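PDB 2DC0: probable amidase, which is of unknown function but probably belongs to the amidase family, alpha/beta proteins built on a large mixed beta sheet flanked by helices. Local coordinates for residues E23-A28 with L40-A45; R135-P140 with V155-G160; S171-A176 with P387-G392; L398-V403 with V408-V413. All blocks are in the same frame, centred on the assembly; numbering follows the deposited sequence.

Contact 1: E23-A28 with L40-A45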
# COMPACT_ATOMS: atom_id res chain seq x y z
N GLU A 23 -35.56 -11.56 23.18
CA GLU A 23 -34.42 -12.32 23.68
C GLU A 23 -33.24 -11.38 23.90
O GLU A 23 -32.60 -11.42 24.95
CB GLU A 23 -34.05 -13.42 22.68
CG GLU A 23 -32.74 -14.14 22.98
CD GLU A 23 -32.72 -14.77 24.36
OE1 GLU A 23 -33.70 -15.46 24.71
OE2 GLU A 23 -31.71 -14.59 25.08
N ALA A 24 -32.97 -10.52 22.92
CA ALA A 24 -31.86 -9.57 23.01
C ALA A 24 -32.05 -8.62 24.19
O ALA A 24 -31.10 -8.33 24.92
CB ALA A 24 -31.74 -8.78 21.71
N LEU A 25 -33.28 -8.14 24.38
CA LEU A 25 -33.58 -7.22 25.47
C LEU A 25 -33.49 -7.87 26.85
O LEU A 25 -33.18 -7.20 27.84
CB LEU A 25 -34.98 -6.61 25.27
CG LEU A 25 -35.15 -5.76 24.00
CD1 LEU A 25 -36.58 -5.23 23.92
CD2 LEU A 25 -34.16 -4.61 24.02
N GLU A 26 -33.76 -9.17 26.92
CA GLU A 26 -33.67 -9.87 28.20
C GLU A 26 -32.20 -9.98 28.58
O GLU A 26 -31.83 -9.78 29.74
CB GLU A 26 -34.28 -11.27 28.12
CG GLU A 26 -35.79 -11.28 27.91
CD GLU A 26 -36.40 -12.67 28.07
OE1 GLU A 26 -35.80 -13.64 27.57
OE2 GLU A 26 -37.49 -12.77 28.68
N ARG A 27 -31.36 -10.29 27.59
CA ARG A 27 -29.93 -10.41 27.82
C ARG A 27 -29.33 -9.06 28.19
O ARG A 27 -28.46 -8.97 29.06
CB ARG A 27 -29.24 -10.95 26.56
CG ARG A 27 -29.73 -12.32 26.10
CD ARG A 27 -29.33 -13.43 27.06
NE ARG A 27 -27.89 -13.64 27.09
CZ ARG A 27 -27.27 -14.51 27.88
NH1 ARG A 27 -27.98 -15.27 28.72
NH2 ARG A 27 -25.95 -14.63 27.84
N ALA A 28 -29.79 -8.00 27.53
CA ALA A 28 -29.28 -6.65 27.82
C ALA A 28 -29.60 -6.29 29.26
O ALA A 28 -28.78 -5.71 29.97
CB ALA A 28 -29.91 -5.63 26.87
N LEU A 40 -30.20 2.73 24.13
CA LEU A 40 -31.21 1.71 23.89
C LEU A 40 -32.62 2.26 24.06
O LEU A 40 -32.98 2.74 25.14
CB LEU A 40 -31.02 0.53 24.86
CG LEU A 40 -32.11 -0.54 24.91
CD1 LEU A 40 -32.16 -1.29 23.59
CD2 LEU A 40 -31.81 -1.51 26.05
N ASP A 41 -33.42 2.22 23.00
CA ASP A 41 -34.81 2.69 23.08
C ASP A 41 -35.66 1.46 22.81
O ASP A 41 -35.93 1.12 21.66
CB ASP A 41 -35.09 3.75 22.03
CG ASP A 41 -36.49 4.36 22.17
OD1 ASP A 41 -37.39 3.68 22.71
OD2 ASP A 41 -36.69 5.51 21.73
N GLU A 42 -36.08 0.78 23.87
CA GLU A 42 -36.88 -0.42 23.75
C GLU A 42 -38.19 -0.22 23.00
O GLU A 42 -38.56 -1.03 22.16
CB GLU A 42 -37.16 -1.01 25.14
CG GLU A 42 -35.92 -1.47 25.86
CD GLU A 42 -36.22 -2.11 27.19
OE1 GLU A 42 -36.87 -1.45 28.03
OE2 GLU A 42 -35.81 -3.27 27.41
N GLU A 43 -38.89 0.87 23.30
CA GLU A 43 -40.16 1.15 22.64
C GLU A 43 -39.99 1.30 21.13
O GLU A 43 -40.69 0.64 20.36
CB GLU A 43 -40.79 2.42 23.22
CG GLU A 43 -41.42 2.22 24.59
CD GLU A 43 -42.08 3.48 25.11
OE1 GLU A 43 -42.85 4.11 24.35
OE2 GLU A 43 -41.84 3.84 26.29
N ALA A 44 -39.06 2.14 20.71
CA ALA A 44 -38.82 2.34 19.29
C ALA A 44 -38.41 1.01 18.65
O ALA A 44 -38.83 0.69 17.53
CB ALA A 44 -37.74 3.39 19.08
N ALA A 45 -37.60 0.23 19.35
CA ALA A 45 -37.15 -1.06 18.84
C ALA A 45 -38.31 -2.03 18.71
O ALA A 45 -38.45 -2.70 17.68
CB ALA A 45 -36.08 -1.64 19.76
O HOH W 1 -33.25 -4.42 28.04

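Contact 2: R135-P140 with V155-G160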
# COMPACT_ATOMS: atom_id res chain seq x y z
N ARG A 135 -17.19 -3.73 30.60
CA ARG A 135 -16.61 -4.89 31.26
C ARG A 135 -16.66 -6.15 30.41
O ARG A 135 -17.65 -6.41 29.72
CB ARG A 135 -17.32 -5.13 32.60
CG ARG A 135 -17.19 -3.93 33.55
CD ARG A 135 -18.04 -4.05 34.82
NE ARG A 135 -17.78 -2.90 35.69
CZ ARG A 135 -16.71 -2.78 36.47
NH1 ARG A 135 -15.81 -3.75 36.52
NH2 ARG A 135 -16.52 -1.68 37.19
N ASN A 136 -15.58 -6.91 30.47
CA ASN A 136 -15.44 -8.15 29.72
C ASN A 136 -16.63 -9.07 29.92
O ASN A 136 -17.12 -9.24 31.04
CB ASN A 136 -14.15 -8.86 30.15
CG ASN A 136 -13.82 -10.03 29.26
OD1 ASN A 136 -14.48 -11.06 29.30
ND2 ASN A 136 -12.78 -9.87 28.45
N ALA A 137 -17.09 -9.68 28.83
CA ALA A 137 -18.23 -10.58 28.86
C ALA A 137 -18.04 -11.79 29.77
O ALA A 137 -18.98 -12.23 30.42
CB ALA A 137 -18.54 -11.05 27.44
N VAL A 138 -16.82 -12.31 29.83
CA VAL A 138 -16.54 -13.49 30.66
C VAL A 138 -16.24 -13.17 32.12
O VAL A 138 -16.66 -13.91 33.02
CB VAL A 138 -15.36 -14.29 30.07
CG1 VAL A 138 -15.04 -15.49 30.96
CG2 VAL A 138 -15.71 -14.77 28.67
N ASP A 139 -15.54 -12.08 32.37
CA ASP A 139 -15.18 -11.68 33.72
C ASP A 139 -15.26 -10.16 33.80
O ASP A 139 -14.43 -9.46 33.23
CB ASP A 139 -13.75 -12.16 34.02
CG ASP A 139 -13.29 -11.84 35.42
OD1 ASP A 139 -13.93 -11.00 36.08
OD2 ASP A 139 -12.26 -12.42 35.85
N PRO A 140 -16.28 -9.63 34.50
CA PRO A 140 -16.49 -8.19 34.65
C PRO A 140 -15.36 -7.43 35.35
O PRO A 140 -15.36 -6.20 35.37
CB PRO A 140 -17.81 -8.11 35.41
CG PRO A 140 -17.76 -9.33 36.28
CD PRO A 140 -17.26 -10.38 35.31
N VAL A 155 -22.19 -8.97 21.49
CA VAL A 155 -22.23 -10.18 20.66
C VAL A 155 -21.93 -11.43 21.49
O VAL A 155 -22.57 -12.47 21.34
CB VAL A 155 -21.22 -10.08 19.49
CG1 VAL A 155 -21.15 -11.40 18.72
CG2 VAL A 155 -21.64 -8.96 18.55
N ALA A 156 -20.95 -11.32 22.39
CA ALA A 156 -20.58 -12.45 23.24
C ALA A 156 -21.71 -12.86 24.18
O ALA A 156 -21.91 -14.05 24.44
CB ALA A 156 -19.34 -12.10 24.05
N LEU A 157 -22.47 -11.88 24.66
CA LEU A 157 -23.55 -12.13 25.60
C LEU A 157 -24.93 -12.34 24.97
O LEU A 157 -25.90 -12.59 25.67
CB LEU A 157 -23.62 -10.97 26.62
CG LEU A 157 -22.37 -10.82 27.51
CD1 LEU A 157 -22.52 -9.62 28.43
CD2 LEU A 157 -22.19 -12.09 28.31
N GLY A 158 -25.00 -12.25 23.64
CA GLY A 158 -26.28 -12.45 22.98
C GLY A 158 -27.15 -11.21 22.94
O GLY A 158 -28.35 -11.30 22.66
N ILE A 159 -26.57 -10.05 23.23
CA ILE A 159 -27.32 -8.80 23.18
C ILE A 159 -27.26 -8.39 21.71
O ILE A 159 -26.46 -7.54 21.30
CB ILE A 159 -26.66 -7.72 24.06
CG1 ILE A 159 -26.53 -8.24 25.50
CG2 ILE A 159 -27.50 -6.45 24.05
CD1 ILE A 159 -25.59 -7.44 26.40
N GLY A 160 -28.12 -9.02 20.92
CA GLY A 160 -28.11 -8.78 19.48
C GLY A 160 -27.30 -9.93 18.93
O GLY A 160 -26.49 -10.50 19.66

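Contact 3: S171-A176 with P387-G392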
# COMPACT_ATOMS: atom_id res chain seq x y z
N SER A 171 -8.91 -2.25 16.81
CA SER A 171 -10.16 -2.05 17.53
C SER A 171 -11.32 -3.02 17.30
O SER A 171 -12.32 -2.96 18.01
CB SER A 171 -10.63 -0.62 17.32
OG SER A 171 -9.86 0.23 18.17
N ILE A 172 -11.18 -3.92 16.33
CA ILE A 172 -12.20 -4.94 16.10
C ILE A 172 -11.62 -6.27 16.59
O ILE A 172 -12.25 -7.00 17.35
CB ILE A 172 -12.56 -5.07 14.59
CG1 ILE A 172 -13.59 -4.01 14.21
CG2 ILE A 172 -13.10 -6.46 14.28
CD1 ILE A 172 -13.74 -3.77 12.71
N ARG A 173 -10.41 -6.59 16.14
CA ARG A 173 -9.76 -7.84 16.51
C ARG A 173 -9.43 -7.97 18.00
O ARG A 173 -9.64 -9.04 18.59
CB ARG A 173 -8.50 -8.00 15.65
CG ARG A 173 -8.84 -8.12 14.17
CD ARG A 173 -7.65 -7.80 13.27
NE ARG A 173 -7.35 -6.37 13.26
CZ ARG A 173 -6.15 -5.87 13.03
NH1 ARG A 173 -5.13 -6.69 12.78
NH2 ARG A 173 -5.96 -4.55 13.03
N ILE A 174 -8.94 -6.91 18.62
CA ILE A 174 -8.59 -6.95 20.04
C ILE A 174 -9.79 -7.28 20.93
O ILE A 174 -9.74 -8.21 21.74
CB ILE A 174 -7.92 -5.63 20.49
CG1 ILE A 174 -6.57 -5.50 19.77
CG2 ILE A 174 -7.72 -5.61 22.01
CD1 ILE A 174 -5.98 -4.11 19.79
N PRO A 175 -10.90 -6.52 20.81
CA PRO A 175 -12.05 -6.85 21.66
C PRO A 175 -12.64 -8.22 21.34
O PRO A 175 -13.15 -8.91 22.22
CB PRO A 175 -13.02 -5.69 21.41
CG PRO A 175 -12.66 -5.21 20.04
CD PRO A 175 -11.15 -5.31 20.02
N ALA A 176 -12.55 -8.63 20.07
CA ALA A 176 -13.06 -9.95 19.69
C ALA A 176 -12.25 -11.00 20.44
O ALA A 176 -12.82 -11.92 21.02
CB ALA A 176 -12.92 -10.16 18.17
N PRO A 387 -0.02 -3.70 12.46
CA PRO A 387 0.58 -3.79 11.12
C PRO A 387 -0.40 -4.05 9.99
O PRO A 387 -0.30 -3.47 8.91
CB PRO A 387 1.58 -4.94 11.27
CG PRO A 387 1.91 -4.93 12.74
CD PRO A 387 0.55 -4.71 13.36
N PHE A 388 -1.36 -4.93 10.25
CA PHE A 388 -2.32 -5.33 9.23
C PHE A 388 -3.40 -4.29 8.91
O PHE A 388 -3.91 -4.25 7.79
CB PHE A 388 -2.89 -6.68 9.66
CG PHE A 388 -1.82 -7.61 10.15
CD1 PHE A 388 -0.81 -8.04 9.28
CD2 PHE A 388 -1.72 -7.94 11.49
CE1 PHE A 388 0.28 -8.77 9.74
CE2 PHE A 388 -0.63 -8.67 11.98
CZ PHE A 388 0.37 -9.09 11.10
N SER A 389 -3.74 -3.45 9.88
CA SER A 389 -4.71 -2.40 9.65
C SER A 389 -3.92 -1.24 9.02
O SER A 389 -4.41 -0.57 8.11
CB SER A 389 -5.36 -1.96 10.97
OG SER A 389 -4.39 -1.77 11.98
N LEU A 390 -2.70 -1.02 9.51
CA LEU A 390 -1.85 0.04 8.98
C LEU A 390 -1.68 -0.14 7.47
O LEU A 390 -1.75 0.83 6.71
CB LEU A 390 -0.45 -0.01 9.63
CG LEU A 390 0.57 1.00 9.08
CD1 LEU A 390 0.15 2.43 9.45
CD2 LEU A 390 1.95 0.70 9.63
N LEU A 391 -1.48 -1.38 7.04
CA LEU A 391 -1.28 -1.70 5.63
C LEU A 391 -2.54 -2.11 4.86
O LEU A 391 -2.47 -2.40 3.67
CB LEU A 391 -0.18 -2.77 5.50
CG LEU A 391 1.18 -2.30 6.03
CD1 LEU A 391 2.21 -3.44 5.97
CD2 LEU A 391 1.67 -1.12 5.18
N GLY A 392 -3.68 -2.14 5.54
CA GLY A 392 -4.95 -2.45 4.90
C GLY A 392 -5.33 -3.85 4.44
O GLY A 392 -6.30 -4.00 3.69

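Contact 4: L398-V403 with V408-V413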
# COMPACT_ATOMS: atom_id res chain seq x y z
N LEU A 398 -10.36 -14.88 15.49
CA LEU A 398 -11.29 -15.90 15.97
C LEU A 398 -10.68 -16.60 17.18
O LEU A 398 -9.46 -16.72 17.29
CB LEU A 398 -11.61 -16.93 14.88
CG LEU A 398 -10.55 -17.47 13.91
CD1 LEU A 398 -9.21 -17.63 14.56
CD2 LEU A 398 -11.06 -18.81 13.36
N PRO A 399 -11.53 -17.08 18.11
CA PRO A 399 -11.06 -17.77 19.32
C PRO A 399 -10.28 -19.03 19.02
O PRO A 399 -10.66 -19.80 18.15
CB PRO A 399 -12.36 -18.08 20.07
CG PRO A 399 -13.32 -17.05 19.57
CD PRO A 399 -13.00 -16.99 18.10
N PHE A 400 -9.18 -19.24 19.75
CA PHE A 400 -8.40 -20.44 19.52
C PHE A 400 -7.86 -21.05 20.81
O PHE A 400 -7.42 -22.20 20.82
CB PHE A 400 -7.25 -20.14 18.54
CG PHE A 400 -5.94 -19.77 19.20
CD1 PHE A 400 -4.95 -20.73 19.41
CD2 PHE A 400 -5.69 -18.45 19.57
CE1 PHE A 400 -3.73 -20.38 19.99
CE2 PHE A 400 -4.47 -18.09 20.14
CZ PHE A 400 -3.49 -19.05 20.35
N ALA A 401 -7.90 -20.29 21.90
CA ALA A 401 -7.40 -20.81 23.17
C ALA A 401 -8.00 -20.11 24.39
O ALA A 401 -8.76 -19.15 24.27
CB ALA A 401 -5.87 -20.70 23.20
N LYS A 402 -7.64 -20.62 25.57
CA LYS A 402 -8.10 -20.09 26.85
C LYS A 402 -6.92 -20.00 27.82
O LYS A 402 -6.12 -20.93 27.92
CB LYS A 402 -9.14 -21.03 27.48
CG LYS A 402 -10.41 -21.25 26.69
CD LYS A 402 -11.36 -20.07 26.80
CE LYS A 402 -12.71 -20.40 26.19
NZ LYS A 402 -13.67 -19.26 26.26
N VAL A 403 -6.80 -18.87 28.51
CA VAL A 403 -5.74 -18.66 29.49
C VAL A 403 -6.40 -17.97 30.68
O VAL A 403 -7.10 -16.97 30.51
CB VAL A 403 -4.60 -17.78 28.91
CG1 VAL A 403 -3.56 -17.47 29.98
CG2 VAL A 403 -3.92 -18.51 27.75
N VAL A 408 -8.67 -16.22 24.20
CA VAL A 408 -7.47 -15.75 23.53
C VAL A 408 -7.73 -15.93 22.04
O VAL A 408 -8.04 -17.03 21.60
CB VAL A 408 -6.23 -16.58 23.89
CG1 VAL A 408 -5.01 -16.01 23.16
CG2 VAL A 408 -5.99 -16.56 25.39
N GLY A 409 -7.61 -14.86 21.27
CA GLY A 409 -7.88 -14.96 19.85
C GLY A 409 -6.69 -15.19 18.93
O GLY A 409 -5.54 -14.96 19.30
N LEU A 410 -6.99 -15.64 17.71
CA LEU A 410 -5.99 -15.92 16.69
C LEU A 410 -6.23 -15.04 15.47
O LEU A 410 -7.37 -14.81 15.07
CB LEU A 410 -6.06 -17.38 16.25
CG LEU A 410 -5.11 -17.83 15.14
CD1 LEU A 410 -3.67 -17.91 15.69
CD2 LEU A 410 -5.52 -19.21 14.62
N GLN A 411 -5.15 -14.54 14.89
CA GLN A 411 -5.25 -13.71 13.70
C GLN A 411 -4.90 -14.51 12.46
O GLN A 411 -3.94 -15.27 12.46
CB GLN A 411 -4.30 -12.51 13.77
CG GLN A 411 -4.73 -11.39 14.69
CD GLN A 411 -3.82 -10.19 14.56
OE1 GLN A 411 -2.69 -10.21 15.05
NE2 GLN A 411 -4.29 -9.15 13.88
N VAL A 412 -5.72 -14.35 11.42
CA VAL A 412 -5.50 -15.00 10.13
C VAL A 412 -5.35 -13.81 9.19
O VAL A 412 -6.30 -13.07 8.97
CB VAL A 412 -6.73 -15.84 9.70
CG1 VAL A 412 -6.44 -16.53 8.37
CG2 VAL A 412 -7.06 -16.89 10.78
N VAL A 413 -4.14 -13.62 8.66
CA VAL A 413 -3.82 -12.50 7.78
C VAL A 413 -3.65 -12.89 6.32
O VAL A 413 -2.84 -13.75 6.00
CB VAL A 413 -2.51 -11.82 8.24
CG1 VAL A 413 -2.24 -10.57 7.41
CG2 VAL A 413 -2.59 -11.48 9.73

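Contact 1: E23-A28 with L40-A45
L40 opens the second segment and meets L25 through one methyl each. L25 CD2 and L40 CD1 are 3.9 Å apart, and this is the apolar part of the contact. The two leucine side chains approach at a slant. L40 has its CG anti to the backbone N (chi1 171°), which directs CD1 at helix 17-30. D41 follows and starts helix 42-57 from its N-cap position. The carboxylate of D41 accepts from the backbone of the new helix, with A44 N at 3.0 Å from D41 OD1. A44 N comes from above the carboxylate plane, and its N-H points straight at the oxygen. E42 is the next residue to face L25. Its extended chain slides past L25 in the opposite direction, and its OE2 ends 4.0 Å from L25 CD2. The same carboxylate reaches the backbone of helix 17-30 through a water. This water donates to L25 O at 2.8 Å and to E42 OE2 at 2.9 Å. The contact therefore has an apolar part at L40 and a water-bridged polar part at E42. A45 stays farther from 23-28 and meets helix 17-30 at L21 instead. E42 also touches K29 on that helix. Strand 110-115 packs against both segments, with F112 touching A24, L40 and A45. The contact thus joins helix 17-30 to the start of helix 42-57, beside strand 110-115 of the large sheet.

Contact 2: R135-P140 with V155-G160
A137 pushes its methyl against the last turn of helix 149-157. Its CB lies 3.6 Å from A156 CB and 3.8 Å from L157 CG. The contact is purely apolar, and no hydrogen bond crosses it. With CG anti to the carbonyl carbon (chi1 -63°), the end of L157 turns to A137, which CG meets. A second shell fixes the loop that carries A137. N136 folds back over it in an Asx turn, and V138 N donates to N136 OD1 at 2.7 Å, in the carbonyl plane. A weak bond from D139 N shares this oxygen. Farther out, R135 closes the loop on itself. R135 NH1 donates to P140 O at 2.7 Å, with the acceptor in the guanidinium plane. On the other side, G158 is the first residue to leave helical angles, in a Schellman motif with positive phi. Beyond the segments, the side chain of R34 bonds the carbonyls of N136 and A137, and N179 OD1 accepts from A137 N. The contact lies between helix 149-157, where A137 also touches V153, and the start of strand 406-413, where V138 touches M406 and P407.

Contact 3: S171-A176 with P387-G392
The guanidinium of R173 meets the F388 ring edge to edge. R173 NH1 lies at the ring edge, 3.9 Å from F388 CD2, and this carbon is itself in the guanidinium plane. The two planes are 76° apart, so the groups do not stack. P387 CB sits over the centre of one ring face, 4.2 Å above its plane. S389 lies at another part of the guanidinium edge. R173 NH2 is 3.4 Å from S389 CB and 3.4 Å from S389 OG. The R173 chain is bent at chi3 (-73°), which turns its end across the F388 side chain at about a right angle. NH1 also comes within 3.8 Å of F388 CB. The contact joins the first turn of helix 173-179 to the short helix 386-390, which are more than 200 residues apart in the chain. Both lie near the centre of the amidase fold. The short helix ends at G392 in a Schellman motif. The strongest partners of the buried polar ends lie outside the two segments: R173 NH2 makes a salt bridge to D167 OD1 and NH1 donates to T385 O, which sets the rotation of the guanidinium. S389 OG has T168 O as its strongest partner and L386 O as a second, with one hydroxyl proton between them. The ring of F388 continues the packing on to T395, on strand 395-403 of the large sheet.

Contact 4: L398-V403 with V408-V413
L398 has its CG between the backbone N and the carbonyl carbon (chi1 40°), and F400 has an unusual chi1 of 93°. The first torsion lays L398 alongside L410, both pointing the same way, with L398 CD1 3.6 Å from L410 CB. The second swings the F400 ring over the second strand. There its CD2 is 3.5 Å from L410 CB, and the two side chains cross at about a right angle. The ring has A401 CB over one face and L410 CD1 over the opposite one. G409 O lies at the ring edge, 3.4 Å from F400 CE2. V408 CG1 touches the same carbon. These residues belong to an antiparallel beta hairpin, strands 395-403 and 406-413, in the large mixed sheet. L398 and L410 form a hydrogen-bonded pair, and L410 N donates to L398 O at 2.7 Å. P399 and G409 make a non-hydrogen-bonded pair, where the CA atoms come as close as 4.3 Å. Then the register slips by one residue. F400 and A401 both face V408, a classic beta bulge. V408 O accepts from both, with F400 N at 3.1 Å and A401 N at 3.3 Å, in the carbonyl plane. V408 N returns a bond to A401 O, met from above the carbonyl plane. The other methyl of V408, CG2, packs on V403 CG2. Helix 251-263 covers this side, with A256 on A401 and with F257 and L260 on L410. Strand 350-354 pairs with the far edge of 406-413, and helix 419-430 packs on L398 and V412.

Overall arrangement
The contacts follow one another along the chain in numerical order, from contact 1 at the periphery to contacts 3 and 4 deeper in the fold. Contacts 1 and 2 have centres 15 Å apart and touch: R27 NE is 2.7 Å from L157 O, a probable hydrogen bond, so helix 17-30 is tied to the end of helix 149-157. Contacts 3 and 4 have centres 13 Å apart and touch where F388 CD1 lies 3.5 Å from V413 CG1. Helix 386-390 is followed in the chain by strand 395-403. Contacts 2 and 4 come within about 5 Å at their nearest atoms, without touching. Contact 1 stays about 30 Å, centre to centre, from contacts 3 and 4. Contact 4 lies within the large mixed sheet, and contact 1 packs on its strand 110-115.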